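Putative peptidase (Parabacteroides merdae, PDB 4L8K) probably cleaves peptide bonds as a serine peptidase of family S41, a member of the ClpP/crotonase clan. Local coordinates at residues D227-M232 against V238-D243; I214-R219 against E304-L309; L42-T47 against F54-K59. All coordinates share one frame; numbering follows the deposited sequence.

Contact 1: residues D227-M232 against V238-D243; sequences DFVNVM and VTVMGD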
loop_
_atom_site.group_PDB
_atom_site.type_symbol
_atom_site.label_atom_id
_atom_site.label_comp_id
_atom_site.label_asym_id
_atom_site.label_seq_id
_atom_site.Cartn_x
_atom_site.Cartn_y
_atom_site.Cartn_z
ATOM N N ASP A 227 -3.006 2.225 -3.613
ATOM C CA ASP A 227 -3.830 2.810 -4.685
ATOM C C ASP A 227 -5.080 1.971 -4.936
ATOM O O ASP A 227 -6.126 2.535 -5.233
ATOM C CB ASP A 227 -3.021 2.958 -5.981
ATOM C CG ASP A 227 -1.740 3.755 -5.860
ATOM O OD1 ASP A 227 -1.621 4.569 -4.897
ATOM O OD2 ASP A 227 -0.876 3.603 -6.733
ATOM N N PHE A 228 -4.958 0.634 -4.854
ATOM C CA PHE A 228 -6.063 -0.320 -4.993
ATOM C C PHE A 228 -7.104 -0.062 -3.863
ATOM O O PHE A 228 -8.303 0.042 -4.132
ATOM C CB PHE A 228 -5.531 -1.794 -4.914
ATOM C CG PHE A 228 -6.620 -2.841 -4.862
ATOM C CD1 PHE A 228 -7.325 -3.194 -6.012
ATOM C CD2 PHE A 228 -6.940 -3.480 -3.665
ATOM C CE1 PHE A 228 -8.334 -4.168 -5.970
ATOM C CE2 PHE A 228 -7.960 -4.438 -3.622
ATOM C CZ PHE A 228 -8.642 -4.784 -4.776
ATOM N N VAL A 229 -6.623 0.025 -2.606
ATOM C CA VAL A 229 -7.457 0.273 -1.432
ATOM C C VAL A 229 -8.182 1.625 -1.611
ATOM O O VAL A 229 -9.385 1.709 -1.376
ATOM C CB VAL A 229 -6.615 0.200 -0.128
ATOM C CG1 VAL A 229 -7.381 0.775 1.068
ATOM C CG2 VAL A 229 -6.212 -1.254 0.156
ATOM N N ASN A 230 -7.457 2.644 -2.092
ATOM C CA ASN A 230 -7.996 3.967 -2.340
ATOM C C ASN A 230 -9.224 3.924 -3.278
ATOM O O ASN A 230 -10.193 4.641 -3.038
ATOM C CB ASN A 230 -6.932 4.871 -2.928
ATOM C CG ASN A 230 -7.392 6.294 -3.196
ATOM O OD1 ASN A 230 -8.077 6.930 -2.400
ATOM N ND2 ASN A 230 -7.038 6.816 -4.339
ATOM N N VAL A 231 -9.169 3.105 -4.335
ATOM C CA VAL A 231 -10.271 2.996 -5.290
ATOM C C VAL A 231 -11.424 2.204 -4.659
ATOM O O VAL A 231 -12.578 2.614 -4.770
ATOM C CB VAL A 231 -9.803 2.366 -6.640
ATOM C CG1 VAL A 231 -10.972 2.210 -7.624
ATOM C CG2 VAL A 231 -8.677 3.186 -7.267
HETATM N N MSE A 232 -11.106 1.089 -3.983
HETATM C CA MSE A 232 -12.100 0.191 -3.407
HETATM C C MSE A 232 -12.965 0.885 -2.354
HETATM O O MSE A 232 -14.180 0.693 -2.391
HETATM C CB MSE A 232 -11.439 -1.078 -2.836
HETATM C CG MSE A 232 -10.810 -1.957 -3.932
HETATM SE SE MSE A 232 -12.098 -2.816 -5.130
HETATM C CE MSE A 232 -12.768 -4.086 -3.914
ATOM N N VAL A 238 -18.380 -1.655 -0.602
ATOM C CA VAL A 238 -17.099 -1.990 0.026
ATOM C C VAL A 238 -16.921 -1.375 1.426
ATOM O O VAL A 238 -17.135 -0.176 1.624
ATOM C CB VAL A 238 -15.884 -1.603 -0.889
ATOM C CG1 VAL A 238 -14.543 -1.842 -0.194
ATOM C CG2 VAL A 238 -15.926 -2.324 -2.237
ATOM N N THR A 239 -16.463 -2.216 2.368
ATOM C CA THR A 239 -16.003 -1.818 3.695
ATOM C C THR A 239 -14.532 -2.235 3.787
ATOM O O THR A 239 -14.200 -3.365 3.430
ATOM C CB THR A 239 -16.842 -2.424 4.824
ATOM O OG1 THR A 239 -18.212 -2.123 4.602
ATOM C CG2 THR A 239 -16.410 -1.920 6.201
ATOM N N VAL A 240 -13.661 -1.325 4.214
ATOM C CA VAL A 240 -12.251 -1.605 4.437
ATOM C C VAL A 240 -12.084 -1.864 5.936
ATOM O O VAL A 240 -12.555 -1.091 6.770
ATOM C CB VAL A 240 -11.294 -0.493 3.909
ATOM C CG1 VAL A 240 -9.824 -0.862 4.186
ATOM C CG2 VAL A 240 -11.512 -0.254 2.412
HETATM N N MSE A 241 -11.425 -2.975 6.278
HETATM C CA MSE A 241 -11.259 -3.361 7.668
HETATM C C MSE A 241 -9.811 -3.793 7.961
HETATM O O MSE A 241 -9.157 -4.365 7.109
HETATM C CB MSE A 241 -12.256 -4.493 7.946
HETATM C CG MSE A 241 -12.146 -5.128 9.325
HETATM SE SE MSE A 241 -13.496 -6.491 9.549
HETATM C CE MSE A 241 -15.085 -5.536 9.317
ATOM N N GLY A 242 -9.366 -3.554 9.189
ATOM C CA GLY A 242 -8.049 -3.948 9.650
ATOM C C GLY A 242 -7.282 -2.766 10.196
ATOM O O GLY A 242 -7.736 -2.098 11.132
ATOM N N ASP A 243 -6.136 -2.478 9.594
ATOM C CA ASP A 243 -5.294 -1.379 10.061
ATOM C C ASP A 243 -4.958 -0.428 8.911
ATOM O O ASP A 243 -5.208 -0.730 7.728
ATOM C CB ASP A 243 -4.004 -1.949 10.691
ATOM C CG ASP A 243 -3.234 -1.021 11.637
ATOM O OD1 ASP A 243 -3.722 0.115 11.904
ATOM O OD2 ASP A 243 -2.144 -1.420 12.097
#
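M232 and V238 meet with their side chains crossed at about a right angle, where the last turn of helix 224-232 comes down on the start of strand 238-242. The selenomethionine is folded: CG lies anti to the carbonyl carbon (chi1 -66°), and the chain bends again at chi2 and chi3, which carries the terminal methyl round to the valine. There M232 CE rests 4.0 Å from V238 CG2, while M232 CB faces the other branch, V238 CG1, at 4.1 Å. Between these two touches lies the backbone carbonyl of M232. Its oxygen is lodged against the whole isopropyl group, 3.2 Å from V238 CB with a methyl on each flank, so the tightest part of the contact sets a polar atom on a hydrocarbon surface rather than on a donor. V238 CG1 is anti to its own backbone N (chi1 175°), which leaves CG2 beside that N, facing M232 CE. The fold in M232 has a second result within the helix: its CG lies over one face of the F228 ring, 3.6 Å above the plane and displaced toward the rim. One turn back, V229 meets V240 more loosely, V229 CG1 set against the valine's methyls, nearest to V240 CG1 at 4.3 Å. No hydrogen bond joins the two segments; the side-chain contacts are apolar and the interface is buried. It closes the second half of a beta-alpha-beta unit in which helix 224-232 links the parallel neighbours 213-217 and 238-242. V229 and V240 both also touch T217 of the first strand, and F228 reaches helix 162-169 and the rings of F128 and F152, while M241 of the second strand packs against helix 301-311.

Contact 2: residues I214-R219 against E304-L309; sequences IVLTNR and EAAIGL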
loop_
_atom_site.group_PDB
_atom_site.type_symbol
_atom_site.label_atom_id
_atom_site.label_comp_id
_atom_site.label_asym_id
_atom_site.label_seq_id
_atom_site.Cartn_x
_atom_site.Cartn_y
_atom_site.Cartn_z
ATOM N N ILE A 214 -15.663 -6.974 1.929
ATOM C CA ILE A 214 -14.792 -6.498 2.994
ATOM C C ILE A 214 -13.359 -6.592 2.478
ATOM O O ILE A 214 -12.911 -7.682 2.154
ATOM C CB ILE A 214 -14.942 -7.170 4.394
ATOM C CG1 ILE A 214 -16.442 -7.376 4.827
ATOM C CG2 ILE A 214 -14.115 -6.414 5.438
ATOM C CD1 ILE A 214 -17.296 -6.132 5.015
ATOM N N VAL A 215 -12.661 -5.458 2.372
ATOM C CA VAL A 215 -11.251 -5.405 1.961
ATOM C C VAL A 215 -10.424 -5.390 3.253
ATOM O O VAL A 215 -10.673 -4.560 4.128
ATOM C CB VAL A 215 -10.908 -4.225 0.989
ATOM C CG1 VAL A 215 -9.393 -4.116 0.737
ATOM C CG2 VAL A 215 -11.657 -4.363 -0.339
ATOM N N LEU A 216 -9.501 -6.350 3.408
ATOM C CA LEU A 216 -8.675 -6.436 4.615
ATOM C C LEU A 216 -7.323 -5.808 4.375
ATOM O O LEU A 216 -6.670 -6.117 3.379
ATOM C CB LEU A 216 -8.501 -7.895 5.109
ATOM C CG LEU A 216 -9.757 -8.766 5.326
ATOM C CD1 LEU A 216 -9.386 -10.028 6.093
ATOM C CD2 LEU A 216 -10.872 -8.023 6.118
ATOM N N THR A 217 -6.917 -4.879 5.255
ATOM C CA THR A 217 -5.648 -4.168 5.122
ATOM C C THR A 217 -4.833 -4.182 6.425
ATOM O O THR A 217 -5.385 -4.345 7.515
ATOM C CB THR A 217 -5.878 -2.685 4.680
ATOM O OG1 THR A 217 -6.599 -1.984 5.679
ATOM C CG2 THR A 217 -6.605 -2.558 3.364
ATOM N N ASN A 218 -3.523 -3.994 6.297
ATOM C CA ASN A 218 -2.612 -3.836 7.421
ATOM C C ASN A 218 -1.495 -2.889 6.984
ATOM O O ASN A 218 -1.494 -2.466 5.835
ATOM C CB ASN A 218 -2.090 -5.182 7.993
ATOM C CG ASN A 218 -1.191 -5.995 7.107
ATOM O OD1 ASN A 218 -0.899 -5.642 5.964
ATOM N ND2 ASN A 218 -0.754 -7.124 7.622
ATOM N N ARG A 219 -0.588 -2.510 7.892
ATOM C CA ARG A 219 0.527 -1.616 7.593
ATOM C C ARG A 219 1.416 -2.171 6.474
ATOM O O ARG A 219 2.100 -1.412 5.788
ATOM C CB ARG A 219 1.370 -1.352 8.869
ATOM C CG ARG A 219 2.266 -0.119 8.779
ATOM C CD ARG A 219 1.515 1.166 8.469
ATOM N NE ARG A 219 2.480 2.245 8.544
ATOM C CZ ARG A 219 2.253 3.523 8.278
ATOM N NH1 ARG A 219 1.102 3.903 7.734
ATOM N NH2 ARG A 219 3.203 4.419 8.477
ATOM N N GLU A 304 -12.581 -12.926 11.287
ATOM C CA GLU A 304 -13.793 -13.198 12.068
ATOM C C GLU A 304 -14.753 -11.997 12.103
ATOM O O GLU A 304 -15.953 -12.189 11.918
ATOM C CB GLU A 304 -13.457 -13.640 13.493
ATOM C CG GLU A 304 -12.747 -14.976 13.563
ATOM C CD GLU A 304 -13.511 -16.200 13.096
ATOM O OE1 GLU A 304 -14.759 -16.156 13.024
ATOM O OE2 GLU A 304 -12.850 -17.227 12.842
ATOM N N ALA A 305 -14.222 -10.768 12.300
ATOM C CA ALA A 305 -15.032 -9.544 12.311
ATOM C C ALA A 305 -15.673 -9.324 10.932
ATOM O O ALA A 305 -16.851 -8.995 10.863
ATOM C CB ALA A 305 -14.181 -8.348 12.709
ATOM N N ALA A 306 -14.908 -9.592 9.848
ATOM C CA ALA A 306 -15.375 -9.457 8.467
ATOM C C ALA A 306 -16.504 -10.473 8.201
ATOM O O ALA A 306 -17.538 -10.099 7.633
ATOM C CB ALA A 306 -14.208 -9.650 7.500
ATOM N N ILE A 307 -16.339 -11.743 8.688
ATOM C CA ILE A 307 -17.354 -12.804 8.551
ATOM C C ILE A 307 -18.620 -12.360 9.299
ATOM O O ILE A 307 -19.695 -12.420 8.723
ATOM C CB ILE A 307 -16.847 -14.209 9.025
ATOM C CG1 ILE A 307 -15.805 -14.805 8.045
ATOM C CG2 ILE A 307 -18.021 -15.206 9.247
ATOM C CD1 ILE A 307 -15.024 -16.064 8.640
ATOM N N GLY A 308 -18.456 -11.874 10.542
ATOM C CA GLY A 308 -19.562 -11.386 11.367
ATOM C C GLY A 308 -20.370 -10.277 10.699
ATOM O O GLY A 308 -21.602 -10.330 10.620
ATOM N N LEU A 309 -19.665 -9.290 10.165
ATOM C CA LEU A 309 -20.275 -8.156 9.470
ATOM C C LEU A 309 -21.066 -8.583 8.225
ATOM O O LEU A 309 -22.194 -8.151 8.068
ATOM C CB LEU A 309 -19.215 -7.123 9.104
ATOM C CG LEU A 309 -19.719 -5.791 8.577
ATOM C CD1 LEU A 309 -20.749 -5.138 9.549
ATOM C CD2 LEU A 309 -18.548 -4.862 8.349
#
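I214 turns CG2 anti to its backbone N and keeps CG1 beside that nitrogen (chi1 -44°), which presents CG2 to A306 and lets CD1 reach on to L309. L309 answers with CG anti to its own N (chi1 -171°), bringing CD2 back to the isoleucine. The contact is helix-on-sheet packing in the alpha/beta core of the S41 peptidase domain: helix 301-311 lies against strand 213-217 and runs almost antiparallel to it, the two segment axes at 167° and 9.6 Å apart at closest. The small A306 side chain is consistent with so close an approach: its methyl points at the strand, and the CA atoms of I214 and A306 are 6.2 Å apart. I214 CG2 touches that methyl, A306 CB, at 3.8 Å, and CG1 of the isoleucine passes alongside the A306 carbonyl. At the far end of the isoleucine, CD1 meets CD2 of L309 at 3.8 Å, the two side chains crossing at about a right angle. This end lies nearer solvent, since L309 is exposed, whereas I214, L216 and A306 are buried. Cutting I214 back to an alanine here removes CG1, CG2 and CD1, and would probably open a gap under the helix, with the A306 methyl losing its closest partner on this strand and the L309 branch set free to turn. The helix also spans the neighbouring strands: A306 touches I151 of strand 149-153, and A305 packs on M241 of strand 238-242. Two residues along the strand, L216 points to the same side as I214, and its CD2 comes up to A306 CB at 4.0 Å.

Contact 3: residues L42-T47 against F54-K59; sequences LLVKDT and FDILGK
V44 and I56 make the close part of this contact, between the link that follows helix 33-43 and the next helix, 50-61, two consecutive helices within the tricorn protease C1 family region. Their side chains slide past one another in opposite directions, branch beside branch, and V44 CG2 meets I56 CG2 at 3.7 Å. CG1 of V44 is anti to the backbone N (chi1 -177°), which puts CG2 on the side of the helix. The same CG2 also lies 4.4 Å from L57 CD2, a lighter touch made by the end of the leucine. V44 and L57 are both buried, for helix 8-22 covers them: V44 packs on P8 and F12, and L57 on L15. The backbone is fastened there too, by a hydrogen bond from R9 NH1 to V44 O. On the other side, the packing thins. I56 is partly exposed, and L43, beside it across the contact, is exposed and comes no closer than 4.6 Å, from L43 CB to I56 CG2. Y40 and M48 also touch I56, so the helix before the link and the link itself both help to enclose it. No hydrogen bond crosses between the segments. The polar bond here lies inside 42-47, where the exposed K45 side chain folds back along its own chain and NZ donates to L42 O at 3.1 Å, approaching from above the carbonyl plane, 39° out of it, with a C=O...N angle of 134°.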
loop_
_atom_site.group_PDB
_atom_site.type_symbol
_atom_site.label_atom_id
_atom_site.label_comp_id
_atom_site.label_asym_id
_atom_site.label_seq_id
_atom_site.Cartn_x
_atom_site.Cartn_y
_atom_site.Cartn_z
ATOM N N LEU A 42 28.380 19.886 8.877
ATOM C CA LEU A 42 29.397 19.842 9.935
ATOM C C LEU A 42 29.823 18.423 10.264
ATOM O O LEU A 42 30.889 18.226 10.857
ATOM C CB LEU A 42 28.885 20.525 11.221
ATOM C CG LEU A 42 28.432 21.994 11.116
ATOM C CD1 LEU A 42 27.631 22.403 12.337
ATOM C CD2 LEU A 42 29.606 22.931 10.913
ATOM N N LEU A 43 29.005 17.436 9.885
ATOM C CA LEU A 43 29.268 16.037 10.194
ATOM C C LEU A 43 30.020 15.296 9.079
ATOM O O LEU A 43 30.876 14.462 9.388
ATOM C CB LEU A 43 27.948 15.302 10.528
ATOM C CG LEU A 43 27.206 15.794 11.790
ATOM C CD1 LEU A 43 25.837 15.208 11.888
ATOM C CD2 LEU A 43 27.934 15.419 13.027
ATOM N N VAL A 44 29.722 15.590 7.805
ATOM C CA VAL A 44 30.376 14.906 6.691
ATOM C C VAL A 44 31.793 15.479 6.474
ATOM O O VAL A 44 31.956 16.681 6.282
ATOM C CB VAL A 44 29.524 14.940 5.400
ATOM C CG1 VAL A 44 30.200 14.162 4.280
ATOM C CG2 VAL A 44 28.103 14.416 5.652
ATOM N N LYS A 45 32.816 14.605 6.538
ATOM C CA LYS A 45 34.227 14.953 6.311
ATOM C C LYS A 45 34.794 14.085 5.203
ATOM O O LYS A 45 34.466 12.908 5.147
ATOM C CB LYS A 45 35.085 14.781 7.596
ATOM C CG LYS A 45 34.466 15.301 8.893
ATOM C CD LYS A 45 34.676 16.803 9.049
ATOM C CE LYS A 45 34.105 17.359 10.323
ATOM N NZ LYS A 45 33.868 18.826 10.226
ATOM N N ASP A 46 35.702 14.629 4.373
ATOM C CA ASP A 46 36.308 13.865 3.277
ATOM C C ASP A 46 37.247 12.734 3.767
ATOM O O ASP A 46 37.642 11.890 2.957
ATOM C CB ASP A 46 37.037 14.801 2.299
ATOM C CG ASP A 46 36.112 15.417 1.253
ATOM O OD1 ASP A 46 34.965 14.927 1.102
ATOM O OD2 ASP A 46 36.541 16.373 0.565
ATOM N N THR A 47 37.531 12.667 5.086
ATOM C CA THR A 47 38.356 11.611 5.683
ATOM C C THR A 47 37.522 10.372 6.011
ATOM O O THR A 47 38.079 9.331 6.358
ATOM C CB THR A 47 39.078 12.129 6.926
ATOM O OG1 THR A 47 38.097 12.662 7.827
ATOM C CG2 THR A 47 40.135 13.179 6.583
ATOM N N PHE A 54 27.969 6.212 4.448
ATOM C CA PHE A 54 26.693 5.541 4.267
ATOM C C PHE A 54 25.807 5.678 5.530
ATOM O O PHE A 54 24.618 5.987 5.418
ATOM C CB PHE A 54 26.872 4.057 3.860
ATOM C CG PHE A 54 25.551 3.383 3.507
ATOM C CD1 PHE A 54 24.757 2.833 4.490
ATOM C CD2 PHE A 54 25.096 3.340 2.190
ATOM C CE1 PHE A 54 23.519 2.281 4.173
ATOM C CE2 PHE A 54 23.852 2.764 1.877
ATOM C CZ PHE A 54 23.089 2.229 2.868
ATOM N N ASP A 55 26.398 5.494 6.722
ATOM C CA ASP A 55 25.638 5.625 7.970
ATOM C C ASP A 55 25.094 7.035 8.191
ATOM O O ASP A 55 23.923 7.180 8.557
ATOM C CB ASP A 55 26.503 5.209 9.166
ATOM C CG ASP A 55 26.643 3.713 9.323
ATOM O OD1 ASP A 55 25.973 2.962 8.554
ATOM O OD2 ASP A 55 27.383 3.286 10.229
ATOM N N ILE A 56 25.928 8.071 7.958
ATOM C CA ILE A 56 25.544 9.465 8.157
ATOM C C ILE A 56 24.483 9.903 7.113
ATOM O O ILE A 56 23.512 10.577 7.486
ATOM C CB ILE A 56 26.807 10.373 8.192
ATOM C CG1 ILE A 56 27.532 10.276 9.573
ATOM C CG2 ILE A 56 26.541 11.820 7.795
ATOM C CD1 ILE A 56 26.716 10.666 10.837
ATOM N N LEU A 57 24.653 9.508 5.838
ATOM C CA LEU A 57 23.695 9.878 4.808
ATOM C C LEU A 57 22.357 9.165 5.000
ATOM O O LEU A 57 21.298 9.756 4.742
ATOM C CB LEU A 57 24.276 9.650 3.399
ATOM C CG LEU A 57 25.442 10.576 2.957
ATOM C CD1 LEU A 57 25.707 10.436 1.439
ATOM C CD2 LEU A 57 25.194 12.040 3.351
ATOM N N GLY A 58 22.409 7.953 5.540
ATOM C CA GLY A 58 21.210 7.186 5.864
ATOM C C GLY A 58 20.430 7.858 6.981
ATOM O O GLY A 58 19.200 7.951 6.910
ATOM N N LYS A 59 21.156 8.371 8.001
ATOM C CA LYS A 59 20.575 9.108 9.134
ATOM C C LYS A 59 19.945 10.406 8.661
ATOM O O LYS A 59 18.888 10.801 9.169
ATOM C CB LYS A 59 21.630 9.405 10.203
ATOM C CG LYS A 59 21.791 8.287 11.200
ATOM C CD LYS A 59 23.147 8.334 11.917
ATOM C CE LYS A 59 23.407 7.054 12.700
ATOM N NZ LYS A 59 22.497 6.901 13.882
#

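Contacts 1 and 2 belong to one central sheet and touch each other: strands 213-217 and 238-242 are neighbours, joined by the backbone hydrogen bond from M241 N to V215 O. Contact 1, nested within the chain loop that contact 2 closes, is wholly buried, whereas contact 2 runs out to an exposed leucine. Contact 3 stands apart, its centre about 40 Å from that of contact 1, buried at V44 and L57 and partly exposed at I56. All three lack hydrogen bonds across their segments. Contact 1 sets a selenomethionine and a backbone oxygen on valines, contact 2 packs strand isoleucine and leucine round a helix alanine methyl, and contact 3 packs a valine against an isoleucine and a leucine.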